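Local coordinates for protein bromoperoxidase A1 (PDB 1A8Q) that brominates and may chlorinate organic substrates without a haem or metal cofactor, possibly serving in 7-chlorotetracycline biosynthesis, at residues S114-S119 against P214-H219; P122-K127 against Y201-E206; D133-E138 against V225-A230; E138-L143 against D197-T202. One frame throughout, in Å; residues are numbered along the deposited sequence.

Moving from the central sheet of the alpha/beta hydrolase fold out to its cap, these four contacts change chemistry with place. Contact 1, the core member, joins two parallel strands through five backbone hydrogen bonds. Contact 2 ties the loop after the first of those strands to the turn between helices 189-201 and 205-208, with one direct backbone bond and one water. Contact 3, nearer the surface, joins two loops by apolar packing, with no direct polar bond. Contact 4 packs helix 137-162 on helix 189-201 through aromatic rings and is largely buried. Tyr201 serves both contacts 2 and 4, and its OH bonds to Asp137 OD1 of 133-138; His219 NE2 of contact 1 reaches Val226 O of contact 3.

Contact 1: residues S114-S119 against P214-H219; sequences SAVLLS and PTLVVH
Ala115 to Leu118 pair in register with Thr215 to Val218, two neighbouring parallel strands of the alpha/beta hydrolase sheet whose axes run 4.7 Å apart and at 10° to each other. Five backbone bonds hold the ladder, each strand donating and accepting in turn: Ala115 N to Pro214 O, Leu216 N to Ala115 O, Leu117 N to Leu216 O, Val218 N to Leu117 O and Ser119 N to Val218 O. The straightest is the last, with an N-H...O angle of 175°.

Packing is closest on the face carrying Val116, Leu118, Leu216 and Val218. There Leu118 CD1 lies 3.7 Å from Val218 CG1, the leucine placed by a CG anti to the backbone N (chi1 175°). The corresponding Val116 CG1 and Leu216 CD2 are looser, 4.3 Å apart, and Phe271 of helix 260-272 packs against both residues. On the other face Leu117 CD1 and Val217 CG2 also stand 4.3 Å apart. The only touching residue that is not buried is Pro214, at the start of the pairing.

At the far end, the chain of Ser119 passes over the imidazole of His219: its CA sits 3.6 Å from the ring centroid, a CH-pi contact over one face. Water 1 lies 2.9 Å from His219 ND1, while NE2 bonds to Val226 O. Both ring nitrogens thus have polar partners, which probably holds the ring's rotation beneath Ser119, whose side chain touches Asp223 of the catalytic triad. Backbone bonding sets the strand register right up to the active-site end of the sheet.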
loop_
_atom_site.group_PDB
_atom_site.type_symbol
_atom_site.label_atom_id
_atom_site.label_comp_id
_atom_site.label_asym_id
_atom_site.label_seq_id
_atom_site.Cartn_x
_atom_site.Cartn_y
_atom_site.Cartn_z
ATOM N N SER A 114 6.504 2.443 -14.737
ATOM C CA SER A 114 7.208 1.600 -13.783
ATOM C C SER A 114 6.354 1.461 -12.494
ATOM O O SER A 114 5.322 2.116 -12.411
ATOM C CB SER A 114 8.590 2.154 -13.418
ATOM O OG SER A 114 8.426 3.532 -12.994
ATOM N N ALA A 115 6.815 0.617 -11.589
ATOM C CA ALA A 115 6.045 0.327 -10.370
ATOM C C ALA A 115 6.965 0.079 -9.202
ATOM O O ALA A 115 8.117 -0.332 -9.321
ATOM C CB ALA A 115 5.218 -0.951 -10.562
ATOM N N VAL A 116 6.462 0.446 -7.999
ATOM C CA VAL A 116 7.243 0.243 -6.785
ATOM C C VAL A 116 6.335 -0.489 -5.793
ATOM O O VAL A 116 5.234 0.009 -5.554
ATOM C CB VAL A 116 7.662 1.578 -6.124
ATOM C CG1 VAL A 116 8.419 1.327 -4.835
ATOM C CG2 VAL A 116 8.529 2.390 -7.117
ATOM N N LEU A 117 6.825 -1.563 -5.203
ATOM C CA LEU A 117 6.037 -2.323 -4.224
ATOM C C LEU A 117 6.760 -2.184 -2.909
ATOM O O LEU A 117 7.826 -2.753 -2.695
ATOM C CB LEU A 117 5.981 -3.806 -4.652
ATOM C CG LEU A 117 5.091 -4.146 -5.845
ATOM C CD1 LEU A 117 5.266 -5.662 -6.080
ATOM C CD2 LEU A 117 3.611 -3.904 -5.638
ATOM N N LEU A 118 6.214 -1.371 -1.989
ATOM C CA LEU A 118 6.855 -1.192 -0.685
ATOM C C LEU A 118 6.149 -2.008 0.369
ATOM O O LEU A 118 4.932 -1.787 0.616
ATOM C CB LEU A 118 6.692 0.332 -0.322
ATOM C CG LEU A 118 7.189 0.708 1.079
ATOM C CD1 LEU A 118 8.681 0.522 1.271
ATOM C CD2 LEU A 118 6.873 2.193 1.384
ATOM N N SER A 119 6.845 -2.953 0.968
ATOM C CA SER A 119 6.319 -3.800 2.058
ATOM C C SER A 119 4.956 -4.334 1.662
ATOM O O SER A 119 4.000 -4.249 2.457
ATOM C CB SER A 119 6.198 -2.960 3.342
ATOM O OG SER A 119 7.447 -2.246 3.579
ATOM N N PRO A 214 9.621 -1.896 -15.463
ATOM C CA PRO A 214 10.612 -1.966 -14.412
ATOM C C PRO A 214 9.869 -1.906 -13.062
ATOM O O PRO A 214 8.988 -1.060 -12.979
ATOM C CB PRO A 214 11.488 -0.732 -14.601
ATOM C CG PRO A 214 11.226 -0.273 -15.977
ATOM C CD PRO A 214 9.897 -0.819 -16.439
ATOM N N THR A 215 10.306 -2.690 -12.110
ATOM C CA THR A 215 9.598 -2.754 -10.841
ATOM C C THR A 215 10.625 -2.820 -9.738
ATOM O O THR A 215 11.594 -3.588 -9.822
ATOM C CB THR A 215 8.698 -4.018 -10.778
ATOM O OG1 THR A 215 7.695 -3.939 -11.805
ATOM C CG2 THR A 215 8.056 -4.056 -9.390
ATOM N N LEU A 216 10.491 -1.972 -8.732
ATOM C CA LEU A 216 11.328 -1.999 -7.565
ATOM C C LEU A 216 10.531 -2.557 -6.388
ATOM O O LEU A 216 9.436 -2.057 -6.133
ATOM C CB LEU A 216 11.737 -0.556 -7.202
ATOM C CG LEU A 216 12.513 -0.394 -5.901
ATOM C CD1 LEU A 216 13.871 -1.063 -5.874
ATOM C CD2 LEU A 216 12.686 1.116 -5.625
ATOM N N VAL A 217 11.079 -3.528 -5.713
ATOM C CA VAL A 217 10.427 -4.116 -4.537
ATOM C C VAL A 217 11.272 -3.745 -3.344
ATOM O O VAL A 217 12.490 -3.998 -3.305
ATOM C CB VAL A 217 10.339 -5.658 -4.682
ATOM C CG1 VAL A 217 9.676 -6.218 -3.421
ATOM C CG2 VAL A 217 9.524 -6.012 -5.926
ATOM N N VAL A 218 10.727 -2.993 -2.360
ATOM C CA VAL A 218 11.453 -2.615 -1.154
ATOM C C VAL A 218 10.780 -3.279 0.051
ATOM O O VAL A 218 9.551 -3.257 0.046
ATOM C CB VAL A 218 11.395 -1.074 -0.936
ATOM C CG1 VAL A 218 12.047 -0.657 0.375
ATOM C CG2 VAL A 218 12.118 -0.397 -2.111
ATOM N N HIS A 219 11.509 -3.843 1.015
ATOM C CA HIS A 219 10.800 -4.470 2.128
ATOM C C HIS A 219 11.736 -4.496 3.317
ATOM O O HIS A 219 12.949 -4.744 3.133
ATOM C CB HIS A 219 10.437 -5.915 1.724
ATOM C CG HIS A 219 9.181 -6.463 2.330
ATOM N ND1 HIS A 219 8.093 -6.707 1.587
ATOM C CD2 HIS A 219 8.887 -6.777 3.616
ATOM C CE1 HIS A 219 7.094 -7.166 2.354
ATOM N NE2 HIS A 219 7.564 -7.208 3.583
HETATM O O HOH W 1 7.282 -5.679 -1.006
#

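Contact 2: residues P122-K127 against Y201-E206; sequences PPVMIK and YTDFTE
Pro123 and Val124, in the irregular segment 122-127, come alongside Phe204 and Asp203, in the turn linking helices 189-201 and 205-208; the end-to-end directions differ by 139°, and the closest pair of alpha carbons, Val124 and Asp203, is 4.6 Å apart. In this alpha/beta hydrolase the contact ties the loop after strand 112-118 to the turn following helix 189-201. An Asx turn within 201-206, Asp203 OD1 accepting from Thr205 N, leads into helix 205-208, with Phe204 at its N-cap position. Pro123 follows a cis peptide bond, and its carbonyl receives the sole direct hydrogen bond between the segments. Phe204 N donates to Pro123 O over 2.7 Å, almost perfectly straight at 178° and in the carbonyl plane. Further along, water 2 bridges the backbones, accepting from Met125 N and donating to Thr202 O.

Side chains fill in around these links. Pro123 O also lies at the edge of the Phe204 ring, 3.5 Å from Phe204 CD2, while Pro122 CB packs on Phe204 CB. The same ring makes an edge-to-face contact with Phe69. Val124 CG2, anti to the backbone N, reaches 3.7 Å from Thr202 O, and Val124 CB rests against Asp203.

Ile126 also has CG1 anti to the backbone N (chi1 -172°), and its CD1 meets the Tyr201 ring obliquely, 3.6 Å from Tyr201 CE1. The phenol OH beyond is held by Asp137 OD1. Back at the turn, Asp203 OD1 is gripped twice: Thr205 N approaches nearly along its C-O axis, and Thr205 OG1 donates to its syn lone pair over 2.7 Å.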
loop_
_atom_site.group_PDB
_atom_site.type_symbol
_atom_site.label_atom_id
_atom_site.label_comp_id
_atom_site.label_asym_id
_atom_site.label_seq_id
_atom_site.Cartn_x
_atom_site.Cartn_y
_atom_site.Cartn_z
ATOM N N PRO A 122 1.860 -9.018 -2.239
ATOM C CA PRO A 122 2.054 -10.097 -3.248
ATOM C C PRO A 122 3.268 -10.897 -2.894
ATOM O O PRO A 122 4.241 -10.432 -2.305
ATOM C CB PRO A 122 2.184 -9.361 -4.583
ATOM C CG PRO A 122 1.477 -8.045 -4.332
ATOM C CD PRO A 122 1.859 -7.726 -2.897
ATOM N N PRO A 123 3.269 -12.212 -3.259
ATOM C CA PRO A 123 2.219 -12.812 -4.012
ATOM C C PRO A 123 0.983 -13.271 -3.235
ATOM O O PRO A 123 -0.100 -13.133 -3.780
ATOM C CB PRO A 123 2.881 -14.098 -4.608
ATOM C CG PRO A 123 4.325 -13.945 -4.327
ATOM C CD PRO A 123 4.502 -13.054 -3.131
ATOM N N VAL A 124 1.164 -13.837 -2.078
ATOM C CA VAL A 124 0.029 -14.293 -1.269
ATOM C C VAL A 124 0.483 -14.369 0.174
ATOM O O VAL A 124 1.580 -14.813 0.474
ATOM C CB VAL A 124 -0.609 -15.603 -1.773
ATOM C CG1 VAL A 124 0.391 -16.740 -1.788
ATOM C CG2 VAL A 124 -1.833 -15.935 -0.926
ATOM N N MET A 125 -0.371 -13.896 1.124
ATOM C CA MET A 125 0.028 -13.914 2.508
ATOM C C MET A 125 -0.244 -15.187 3.312
ATOM O O MET A 125 0.578 -15.517 4.165
ATOM C CB MET A 125 -0.803 -12.789 3.242
ATOM C CG MET A 125 -0.331 -11.451 2.635
ATOM S SD MET A 125 0.830 -10.706 3.791
ATOM C CE MET A 125 -0.351 -10.171 5.043
ATOM N N ILE A 126 -1.377 -15.823 3.027
ATOM C CA ILE A 126 -1.792 -16.943 3.884
ATOM C C ILE A 126 -0.825 -18.124 3.890
ATOM O O ILE A 126 -0.337 -18.558 2.852
ATOM C CB ILE A 126 -3.213 -17.381 3.511
ATOM C CG1 ILE A 126 -3.787 -18.406 4.495
ATOM C CG2 ILE A 126 -3.354 -17.951 2.107
ATOM C CD1 ILE A 126 -3.943 -17.918 5.904
ATOM N N LYS A 127 -0.535 -18.582 5.105
ATOM C CA LYS A 127 0.298 -19.776 5.241
ATOM C C LYS A 127 -0.449 -21.006 4.728
ATOM O O LYS A 127 -1.646 -21.185 4.919
ATOM C CB LYS A 127 0.607 -19.997 6.725
ATOM C CG LYS A 127 1.537 -21.137 7.085
ATOM C CD LYS A 127 1.704 -21.223 8.596
ATOM C CE LYS A 127 2.566 -22.430 8.993
ATOM N NZ LYS A 127 3.278 -22.095 10.272
ATOM N N TYR A 201 -5.959 -13.403 1.918
ATOM C CA TYR A 201 -6.222 -14.662 1.179
ATOM C C TYR A 201 -6.106 -14.543 -0.321
ATOM O O TYR A 201 -6.159 -15.583 -1.018
ATOM C CB TYR A 201 -7.641 -15.140 1.581
ATOM C CG TYR A 201 -7.662 -15.558 3.049
ATOM C CD1 TYR A 201 -7.351 -16.841 3.469
ATOM C CD2 TYR A 201 -7.989 -14.606 4.027
ATOM C CE1 TYR A 201 -7.326 -17.198 4.806
ATOM C CE2 TYR A 201 -7.955 -14.956 5.365
ATOM C CZ TYR A 201 -7.677 -16.247 5.746
ATOM O OH TYR A 201 -7.644 -16.526 7.103
ATOM N N THR A 202 -5.997 -13.335 -0.876
ATOM C CA THR A 202 -5.984 -13.221 -2.342
ATOM C C THR A 202 -4.601 -13.542 -2.879
ATOM O O THR A 202 -3.617 -13.067 -2.338
ATOM C CB THR A 202 -6.408 -11.810 -2.792
ATOM O OG1 THR A 202 -7.720 -11.507 -2.278
ATOM C CG2 THR A 202 -6.413 -11.668 -4.302
ATOM N N ASP A 203 -4.566 -14.344 -3.955
ATOM C CA ASP A 203 -3.240 -14.692 -4.522
ATOM C C ASP A 203 -3.014 -13.883 -5.774
ATOM O O ASP A 203 -3.804 -13.919 -6.744
ATOM C CB ASP A 203 -3.273 -16.213 -4.788
ATOM C CG ASP A 203 -2.000 -16.772 -5.346
ATOM O OD1 ASP A 203 -1.158 -16.009 -5.844
ATOM O OD2 ASP A 203 -1.773 -18.004 -5.292
ATOM N N PHE A 204 -1.897 -13.136 -5.831
ATOM C CA PHE A 204 -1.630 -12.297 -6.997
ATOM C C PHE A 204 -0.509 -12.872 -7.857
ATOM O O PHE A 204 -0.028 -12.180 -8.751
ATOM C CB PHE A 204 -1.115 -10.889 -6.541
ATOM C CG PHE A 204 -2.164 -10.207 -5.670
ATOM C CD1 PHE A 204 -3.209 -9.526 -6.250
ATOM C CD2 PHE A 204 -2.066 -10.336 -4.302
ATOM C CE1 PHE A 204 -4.185 -8.925 -5.443
ATOM C CE2 PHE A 204 -3.050 -9.744 -3.477
ATOM C CZ PHE A 204 -4.075 -9.044 -4.080
ATOM N N THR A 205 -0.176 -14.147 -7.647
ATOM C CA THR A 205 0.937 -14.690 -8.463
ATOM C C THR A 205 0.713 -14.507 -9.948
ATOM O O THR A 205 1.658 -14.068 -10.630
ATOM C CB THR A 205 1.100 -16.187 -8.126
ATOM O OG1 THR A 205 1.347 -16.360 -6.738
ATOM C CG2 THR A 205 2.305 -16.777 -8.873
ATOM N N GLU A 206 -0.456 -14.827 -10.490
ATOM C CA GLU A 206 -0.682 -14.694 -11.932
ATOM C C GLU A 206 -0.713 -13.272 -12.458
ATOM O O GLU A 206 -0.328 -13.012 -13.608
ATOM C CB GLU A 206 -1.904 -15.499 -12.359
ATOM C CG GLU A 206 -1.714 -16.993 -12.054
ATOM C CD GLU A 206 -0.517 -17.601 -12.774
ATOM O OE1 GLU A 206 -0.454 -17.451 -14.016
ATOM O OE2 GLU A 206 0.383 -18.181 -12.133
HETATM O O HOH W 2 -2.515 -12.273 0.074
#

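Contact 3: residues D133-E138 against V225-A230; sequences DGVPDE and VVPIDA
Val135 meets Pro227 in the main apolar contact between the loop leading into helix 137-162 and the one that follows strand 215-220. One methyl does the touching: Val135 CG2 lies 3.5 Å from Pro227 CD and 3.7 Å from Pro227 CG, the two side chains crossing at about a right angle. With CG1 anti to the backbone N (chi1 177°), CG2 lies beside that N and points at the proline ring.

A second group of contacts sets apolar carbon against backbone. Ala230 CB comes within 3.5 Å of Asp133 O and 3.9 Å of Gly134 CA, so the methyl sits against the peptide joining those two residues. Pro227 CG approaches the same Asp133 O from 4.0 Å. The carbonyl is flanked by carbon here, and the two segments share no direct polar bond.

Charge makes up the third kind. Asp133 OD2 and Asp229 OD2 are 5.1 Å apart, their carboxylate planes turned by 56°. Two like charges at this distance would probably disfavour each other mildly, but Asp229 OD1 forms a salt bridge with Arg233, which should offset the effect on that side.

Polar ties to the surroundings hold each loop in place. Val135 makes backbone hydrogen bonds with Met125 and Lys127, while Val225 N and Val226 N both donate to Asp223 OD1 of the catalytic triad. The contact thus lies where the entry to helix 137-162 packs on the loop between strand 215-220 and helix 232-238.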
loop_
_atom_site.group_PDB
_atom_site.type_symbol
_atom_site.label_atom_id
_atom_site.label_comp_id
_atom_site.label_asym_id
_atom_site.label_seq_id
_atom_site.Cartn_x
_atom_site.Cartn_y
_atom_site.Cartn_z
ATOM N N ASP A 133 6.118 -20.071 4.968
ATOM C CA ASP A 133 6.564 -18.853 5.623
ATOM C C ASP A 133 5.486 -17.789 5.669
ATOM O O ASP A 133 5.799 -16.653 6.056
ATOM C CB ASP A 133 7.754 -18.252 4.844
ATOM C CG ASP A 133 8.951 -19.187 4.942
ATOM O OD1 ASP A 133 9.050 -19.841 6.000
ATOM O OD2 ASP A 133 9.721 -19.223 3.978
ATOM N N GLY A 134 4.254 -18.132 5.329
ATOM C CA GLY A 134 3.190 -17.117 5.289
ATOM C C GLY A 134 2.603 -16.921 6.685
ATOM O O GLY A 134 3.103 -17.440 7.687
ATOM N N VAL A 135 1.525 -16.146 6.685
ATOM C CA VAL A 135 0.861 -15.786 7.944
ATOM C C VAL A 135 -0.259 -16.784 8.254
ATOM O O VAL A 135 -1.103 -17.041 7.405
ATOM C CB VAL A 135 0.255 -14.383 7.761
ATOM C CG1 VAL A 135 -0.522 -13.939 8.993
ATOM C CG2 VAL A 135 1.358 -13.350 7.462
ATOM N N PRO A 136 -0.290 -17.293 9.467
ATOM C CA PRO A 136 -1.333 -18.252 9.846
ATOM C C PRO A 136 -2.717 -17.665 9.847
ATOM O O PRO A 136 -2.895 -16.477 10.214
ATOM C CB PRO A 136 -0.933 -18.686 11.261
ATOM C CG PRO A 136 0.400 -18.156 11.543
ATOM C CD PRO A 136 0.712 -17.071 10.531
ATOM N N ASP A 137 -3.769 -18.464 9.618
ATOM C CA ASP A 137 -5.129 -17.953 9.632
ATOM C C ASP A 137 -5.506 -17.262 10.945
ATOM O O ASP A 137 -6.298 -16.314 10.921
ATOM C CB ASP A 137 -6.193 -19.046 9.557
ATOM C CG ASP A 137 -6.394 -19.633 8.192
ATOM O OD1 ASP A 137 -7.132 -19.041 7.388
ATOM O OD2 ASP A 137 -5.793 -20.721 8.045
ATOM N N GLU A 138 -5.013 -17.766 12.073
ATOM C CA GLU A 138 -5.355 -17.210 13.372
ATOM C C GLU A 138 -5.002 -15.715 13.456
ATOM O O GLU A 138 -5.658 -14.967 14.208
ATOM C CB GLU A 138 -4.608 -17.856 14.527
ATOM C CG GLU A 138 -4.539 -19.332 14.765
ATOM C CD GLU A 138 -3.236 -19.720 15.459
ATOM O OE1 GLU A 138 -2.149 -19.226 15.067
ATOM O OE2 GLU A 138 -3.278 -20.536 16.409
ATOM N N VAL A 225 4.152 -7.272 10.100
ATOM C CA VAL A 225 2.795 -7.298 9.545
ATOM C C VAL A 225 2.775 -8.136 8.261
ATOM O O VAL A 225 1.902 -9.009 8.080
ATOM C CB VAL A 225 2.284 -5.879 9.241
ATOM C CG1 VAL A 225 0.866 -5.854 8.672
ATOM C CG2 VAL A 225 2.301 -5.004 10.510
ATOM N N VAL A 226 3.718 -7.871 7.357
ATOM C CA VAL A 226 3.806 -8.534 6.055
ATOM C C VAL A 226 5.187 -9.178 5.981
ATOM O O VAL A 226 6.181 -8.507 5.795
ATOM C CB VAL A 226 3.568 -7.530 4.924
ATOM C CG1 VAL A 226 3.703 -8.171 3.540
ATOM C CG2 VAL A 226 2.156 -6.909 5.037
ATOM N N PRO A 227 5.276 -10.488 6.164
ATOM C CA PRO A 227 6.575 -11.140 6.330
ATOM C C PRO A 227 7.389 -11.135 5.054
ATOM O O PRO A 227 6.911 -11.575 4.023
ATOM C CB PRO A 227 6.233 -12.559 6.777
ATOM C CG PRO A 227 4.837 -12.767 6.283
ATOM C CD PRO A 227 4.161 -11.419 6.486
ATOM N N ILE A 228 8.633 -10.628 5.182
ATOM C CA ILE A 228 9.445 -10.494 3.982
ATOM C C ILE A 228 9.636 -11.790 3.229
ATOM O O ILE A 228 9.555 -11.739 2.002
ATOM C CB ILE A 228 10.804 -9.838 4.331
ATOM C CG1 ILE A 228 11.573 -9.506 3.064
ATOM C CG2 ILE A 228 11.636 -10.677 5.293
ATOM C CD1 ILE A 228 12.813 -8.654 3.337
ATOM N N ASP A 229 9.917 -12.882 3.919
ATOM C CA ASP A 229 10.198 -14.112 3.135
ATOM C C ASP A 229 9.061 -14.646 2.305
ATOM O O ASP A 229 9.243 -15.371 1.294
ATOM C CB ASP A 229 10.667 -15.185 4.135
ATOM C CG ASP A 229 12.019 -14.815 4.717
ATOM O OD1 ASP A 229 12.841 -14.134 4.067
ATOM O OD2 ASP A 229 12.239 -15.208 5.873
ATOM N N ALA A 230 7.818 -14.429 2.712
ATOM C CA ALA A 230 6.670 -14.923 1.970
ATOM C C ALA A 230 6.259 -13.976 0.865
ATOM O O ALA A 230 5.481 -14.335 0.003
ATOM C CB ALA A 230 5.467 -15.120 2.901
#

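Contact 4: residues E138-L143 against D197-T202; sequences EVFDAL and DAFGYT
Phe140 and Gly200 have the nearest alpha carbons of 138-143 and 197-202, segments of the nearly antiparallel helices 137-162 and 189-201, whose local axes lie 10.5 Å apart at an angle of 166°. The Phe140 ring reaches between them: Gly200 CA lies over one of its faces, 3.8 Å from the centroid, a CH-pi contact. The phenyl group is aimed there by a CG anti to its own carbonyl carbon (chi1 -62°).

Two more rings flank it. Phe140 CE1 stands at the edge of the Phe199 ring, near its plane and 3.9 Å from Phe199 CE1, with Leu143 CD1 at the same ring's edge, 4.2 Å from Phe199 CZ. Tyr201 meets Phe140 obliquely, the planes at 57°, and its OH is 3.8 Å from Phe140 CD2. Phe199 also makes an edge-to-face contact with Trp28, and the Phe199 side chain lies about 6 Å from that of Ser94 of the catalytic triad.

Polar chemistry is kept to the margin, where water 3 donates to both Asp141 OD1 and Tyr201 OH. The helices of this cap region are therefore joined chiefly by rings and apolar carbon, with a water bridge alongside.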
loop_
_atom_site.group_PDB
_atom_site.type_symbol
_atom_site.label_atom_id
_atom_site.label_comp_id
_atom_site.label_asym_id
_atom_site.label_seq_id
_atom_site.Cartn_x
_atom_site.Cartn_y
_atom_site.Cartn_z
ATOM N N GLU A 138 -5.013 -17.766 12.073
ATOM C CA GLU A 138 -5.355 -17.210 13.372
ATOM C C GLU A 138 -5.002 -15.715 13.456
ATOM O O GLU A 138 -5.658 -14.967 14.208
ATOM C CB GLU A 138 -4.608 -17.856 14.527
ATOM C CG GLU A 138 -4.539 -19.332 14.765
ATOM C CD GLU A 138 -3.236 -19.720 15.459
ATOM O OE1 GLU A 138 -2.149 -19.226 15.067
ATOM O OE2 GLU A 138 -3.278 -20.536 16.409
ATOM N N VAL A 139 -3.951 -15.286 12.778
ATOM C CA VAL A 139 -3.584 -13.857 12.804
ATOM C C VAL A 139 -4.681 -13.024 12.150
ATOM O O VAL A 139 -5.071 -11.962 12.686
ATOM C CB VAL A 139 -2.219 -13.670 12.121
ATOM C CG1 VAL A 139 -1.925 -12.185 11.878
ATOM C CG2 VAL A 139 -1.141 -14.284 13.031
ATOM N N PHE A 140 -5.172 -13.457 11.005
ATOM C CA PHE A 140 -6.221 -12.691 10.305
ATOM C C PHE A 140 -7.491 -12.707 11.128
ATOM O O PHE A 140 -8.211 -11.698 11.251
ATOM C CB PHE A 140 -6.461 -13.286 8.916
ATOM C CG PHE A 140 -5.180 -13.179 8.114
ATOM C CD1 PHE A 140 -4.576 -11.965 7.879
ATOM C CD2 PHE A 140 -4.606 -14.299 7.566
ATOM C CE1 PHE A 140 -3.416 -11.852 7.143
ATOM C CE2 PHE A 140 -3.441 -14.200 6.814
ATOM C CZ PHE A 140 -2.846 -12.983 6.579
ATOM N N ASP A 141 -7.772 -13.870 11.746
ATOM C CA ASP A 141 -8.964 -13.895 12.629
ATOM C C ASP A 141 -8.829 -12.838 13.712
ATOM O O ASP A 141 -9.843 -12.184 14.061
ATOM C CB ASP A 141 -9.112 -15.265 13.286
ATOM C CG ASP A 141 -9.491 -16.375 12.332
ATOM O OD1 ASP A 141 -10.010 -16.106 11.238
ATOM O OD2 ASP A 141 -9.243 -17.553 12.694
ATOM N N ALA A 142 -7.671 -12.737 14.353
ATOM C CA ALA A 142 -7.406 -11.808 15.430
ATOM C C ALA A 142 -7.522 -10.361 14.946
ATOM O O ALA A 142 -8.058 -9.519 15.694
ATOM C CB ALA A 142 -6.035 -11.974 16.084
ATOM N N LEU A 143 -7.033 -10.056 13.739
ATOM C CA LEU A 143 -7.227 -8.668 13.257
ATOM C C LEU A 143 -8.698 -8.328 13.127
ATOM O O LEU A 143 -9.119 -7.219 13.503
ATOM C CB LEU A 143 -6.557 -8.460 11.900
ATOM C CG LEU A 143 -5.043 -8.708 11.958
ATOM C CD1 LEU A 143 -4.502 -8.590 10.520
ATOM C CD2 LEU A 143 -4.327 -7.656 12.813
ATOM N N ASP A 197 -9.887 -9.923 5.008
ATOM C CA ASP A 197 -10.221 -11.097 4.193
ATOM C C ASP A 197 -9.569 -10.948 2.814
ATOM O O ASP A 197 -9.058 -11.923 2.256
ATOM C CB ASP A 197 -11.719 -11.278 3.984
ATOM C CG ASP A 197 -12.433 -11.829 5.208
ATOM O OD1 ASP A 197 -11.806 -12.419 6.079
ATOM O OD2 ASP A 197 -13.669 -11.659 5.306
ATOM N N ALA A 198 -9.679 -9.743 2.242
ATOM C CA ALA A 198 -9.091 -9.598 0.915
ATOM C C ALA A 198 -7.572 -9.712 0.988
ATOM O O ALA A 198 -7.025 -10.379 0.090
ATOM C CB ALA A 198 -9.487 -8.260 0.295
ATOM N N PHE A 199 -6.897 -8.995 1.894
ATOM C CA PHE A 199 -5.422 -9.020 1.777
ATOM C C PHE A 199 -4.799 -10.292 2.305
ATOM O O PHE A 199 -3.685 -10.628 1.879
ATOM C CB PHE A 199 -4.800 -7.780 2.411
ATOM C CG PHE A 199 -4.804 -7.580 3.891
ATOM C CD1 PHE A 199 -4.174 -8.415 4.783
ATOM C CD2 PHE A 199 -5.364 -6.391 4.394
ATOM C CE1 PHE A 199 -4.107 -8.150 6.138
ATOM C CE2 PHE A 199 -5.332 -6.147 5.749
ATOM C CZ PHE A 199 -4.707 -6.981 6.631
ATOM N N GLY A 200 -5.509 -11.024 3.168
ATOM C CA GLY A 200 -4.923 -12.215 3.767
ATOM C C GLY A 200 -4.923 -13.361 2.732
ATOM O O GLY A 200 -4.029 -14.200 2.823
ATOM N N TYR A 201 -5.959 -13.403 1.918
ATOM C CA TYR A 201 -6.222 -14.662 1.179
ATOM C C TYR A 201 -6.106 -14.543 -0.321
ATOM O O TYR A 201 -6.159 -15.583 -1.018
ATOM C CB TYR A 201 -7.641 -15.140 1.581
ATOM C CG TYR A 201 -7.662 -15.558 3.049
ATOM C CD1 TYR A 201 -7.351 -16.841 3.469
ATOM C CD2 TYR A 201 -7.989 -14.606 4.027
ATOM C CE1 TYR A 201 -7.326 -17.198 4.806
ATOM C CE2 TYR A 201 -7.955 -14.956 5.365
ATOM C CZ TYR A 201 -7.677 -16.247 5.746
ATOM O OH TYR A 201 -7.644 -16.526 7.103
ATOM N N THR A 202 -5.997 -13.335 -0.876
ATOM C CA THR A 202 -5.984 -13.221 -2.342
ATOM C C THR A 202 -4.601 -13.542 -2.879
ATOM O O THR A 202 -3.617 -13.067 -2.338
ATOM C CB THR A 202 -6.408 -11.810 -2.792
ATOM O OG1 THR A 202 -7.720 -11.507 -2.278
ATOM C CG2 THR A 202 -6.413 -11.668 -4.302
HETATM O O HOH W 3 -9.688 -15.210 8.798
#